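Long-range contact in L-isoleucine-4-hydroxylase (Bacillus thuringiensis, PDB 6LNH), which hydroxylates L-isoleucine to (4S)-4-hydroxy-L-isoleucine, using ferrous iron, 2-oxoglutarate and O2, and also acts on related amino acids such as L-leucine and L-methionine: residues C[178-183]-C[241-246]. Residues are numbered along the deposited sequence; the frame is centred on the assembly and turned at random.
Sequences FLHLMN and LLVTFS
Phe178 with Val243 and His180 with Leu241 are antiparallel hydrogen-bonded pairs, so four backbone N-H...O bonds join the two segments, His180 N lying 2.8 Å from Leu241 O. On the sheet face of these residues, Phe178 and Phe245 meet rim to rim: Phe178 CD1 lies 3.7 Å from Phe245 CE1, and with the planes at 65° neither ring covers the other. Phe178 also sets its ring edge, in plane, against Val243 O, 3.6 Å from CD1. The His180 imidazole presents its edge to a methyl of Val243, with CD2 3.9 Å from CG2; ND1 is hydrogen-bonded to Thr214 OG1 and NE2 to Asp129 OD2, two bonds that fix the ring's rotation. Met182 CG runs beside Leu241 CB, 4.0 Å distant, before the thioether kinks away. On the other face both CB atoms point out of the sheet, yet with CG anti to N in Leu179 (chi1 177°) and anti to the carbonyl carbon in Leu242 (chi1 -66°) one methyl of each leans across, bringing Leu179 CD1 to 3.6 Å from Leu242 CD2. Past the paired residues, a classic beta bulge sets Met182 and Asn183 together against Asp239. Helix 120-134 packs against the aromatic face, while the side chain of Leu242 comes within about 6 Å of the iron held by His170, Asp172 and His223, as befits central strands of the double-stranded beta-helix (cupin) fold of 2-oxoglutarate dioxygenases.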
loop_
_atom_site.group_PDB
_atom_site.type_symbol
_atom_site.label_atom_id
_atom_site.label_comp_id
_atom_site.label_asym_id
_atom_site.label_seq_id
_atom_site.Cartn_x
_atom_site.Cartn_y
_atom_site.Cartn_z
ATOM N N PHE C 178 2.300 15.050 22.315
ATOM C CA PHE C 178 1.702 15.127 20.987
ATOM C C PHE C 178 2.653 14.493 19.976
ATOM O O PHE C 178 3.816 14.900 19.877
ATOM C CB PHE C 178 1.407 16.576 20.597
ATOM C CG PHE C 178 0.225 17.175 21.306
ATOM C CD1 PHE C 178 0.313 17.565 22.632
ATOM C CD2 PHE C 178 -0.971 17.365 20.636
ATOM C CE1 PHE C 178 -0.778 18.122 23.280
ATOM C CE2 PHE C 178 -2.065 17.920 21.278
ATOM C CZ PHE C 178 -1.967 18.296 22.602
ATOM N N LEU C 179 2.157 13.507 19.230
ATOM C CA LEU C 179 2.900 12.864 18.150
ATOM C C LEU C 179 2.333 13.352 16.820
ATOM O O LEU C 179 1.184 13.049 16.483
ATOM C CB LEU C 179 2.807 11.342 18.273
ATOM C CG LEU C 179 3.468 10.475 17.201
ATOM C CD1 LEU C 179 4.929 10.805 17.103
ATOM C CD2 LEU C 179 3.286 8.999 17.517
ATOM N N HIS C 180 3.133 14.105 16.067
ATOM C CA HIS C 180 2.749 14.597 14.748
ATOM C C HIS C 180 3.607 13.909 13.695
ATOM O O HIS C 180 4.834 14.054 13.699
ATOM C CB HIS C 180 2.904 16.116 14.652
ATOM C CG HIS C 180 2.249 16.865 15.770
ATOM N ND1 HIS C 180 0.895 17.126 15.798
ATOM C CD2 HIS C 180 2.761 17.413 16.896
ATOM C CE1 HIS C 180 0.602 17.799 16.896
ATOM N NE2 HIS C 180 1.716 17.988 17.579
ATOM N N LEU C 181 2.965 13.166 12.797
ATOM C CA LEU C 181 3.666 12.628 11.639
ATOM C C LEU C 181 4.023 13.753 10.676
ATOM O O LEU C 181 3.163 14.547 10.285
ATOM C CB LEU C 181 2.806 11.578 10.939
ATOM C CG LEU C 181 3.410 10.904 9.707
ATOM C CD1 LEU C 181 4.692 10.166 10.061
ATOM C CD2 LEU C 181 2.400 9.960 9.077
ATOM N N MET C 182 5.296 13.817 10.286
ATOM C CA MET C 182 5.750 14.802 9.313
ATOM C C MET C 182 5.964 14.221 7.923
ATOM O O MET C 182 5.663 14.887 6.927
ATOM C CB MET C 182 7.045 15.457 9.799
ATOM C CG MET C 182 6.888 16.214 11.106
ATOM S SD MET C 182 5.705 17.572 10.991
ATOM C CE MET C 182 6.586 18.677 9.895
ATOM N N ASN C 183 6.468 12.992 7.828
ATOM C CA ASN C 183 6.760 12.382 6.537
ATOM C C ASN C 183 7.058 10.907 6.741
ATOM O O ASN C 183 7.548 10.497 7.800
ATOM C CB ASN C 183 7.938 13.064 5.829
ATOM C CG ASN C 183 7.900 12.864 4.321
ATOM O OD1 ASN C 183 7.034 12.160 3.802
ATOM N ND2 ASN C 183 8.837 13.485 3.614
ATOM N N LEU C 241 7.434 14.599 14.760
ATOM C CA LEU C 241 7.579 15.739 15.656
ATOM C C LEU C 241 6.824 15.435 16.939
ATOM O O LEU C 241 5.619 15.166 16.901
ATOM C CB LEU C 241 7.052 17.028 15.020
ATOM C CG LEU C 241 7.130 18.249 15.940
ATOM C CD1 LEU C 241 8.578 18.671 16.162
ATOM C CD2 LEU C 241 6.303 19.403 15.393
ATOM N N LEU C 242 7.521 15.491 18.069
ATOM C CA LEU C 242 6.906 15.332 19.379
ATOM C C LEU C 242 6.847 16.682 20.081
ATOM O O LEU C 242 7.841 17.414 20.111
ATOM C CB LEU C 242 7.680 14.332 20.242
ATOM C CG LEU C 242 7.738 12.859 19.838
ATOM C CD1 LEU C 242 8.829 12.150 20.627
ATOM C CD2 LEU C 242 6.395 12.189 20.072
ATOM N N VAL C 243 5.685 17.005 20.641
ATOM C CA VAL C 243 5.506 18.195 21.466
ATOM C C VAL C 243 5.025 17.716 22.829
ATOM O O VAL C 243 3.888 17.246 22.965
ATOM C CB VAL C 243 4.526 19.198 20.843
ATOM C CG1 VAL C 243 4.485 20.470 21.674
ATOM C CG2 VAL C 243 4.930 19.514 19.409
ATOM N N THR C 244 5.888 17.833 23.835
ATOM C CA THR C 244 5.634 17.316 25.172
ATOM C C THR C 244 5.458 18.449 26.174
ATOM O O THR C 244 6.042 19.527 26.030
ATOM C CB THR C 244 6.773 16.401 25.628
ATOM O OG1 THR C 244 7.923 17.193 25.946
ATOM C CG2 THR C 244 7.133 15.414 24.525
ATOM N N PHE C 245 4.628 18.196 27.186
ATOM C CA PHE C 245 4.368 19.147 28.261
ATOM C C PHE C 245 4.709 18.497 29.596
ATOM O O PHE C 245 4.092 17.495 29.977
ATOM C CB PHE C 245 2.912 19.616 28.221
ATOM C CG PHE C 245 2.545 20.315 26.941
ATOM C CD1 PHE C 245 2.335 19.597 25.772
ATOM C CD2 PHE C 245 2.440 21.694 26.898
ATOM C CE1 PHE C 245 2.019 20.237 24.593
ATOM C CE2 PHE C 245 2.120 22.340 25.720
ATOM C CZ PHE C 245 1.910 21.609 24.567
ATOM N N SER C 246 5.691 19.066 30.299
ATOM C CA SER C 246 6.100 18.586 31.614
ATOM C C SER C 246 6.499 19.769 32.492
ATOM O O SER C 246 6.619 20.905 32.028
ATOM C CB SER C 246 7.238 17.563 31.511
ATOM O OG SER C 246 8.393 18.138 30.929
#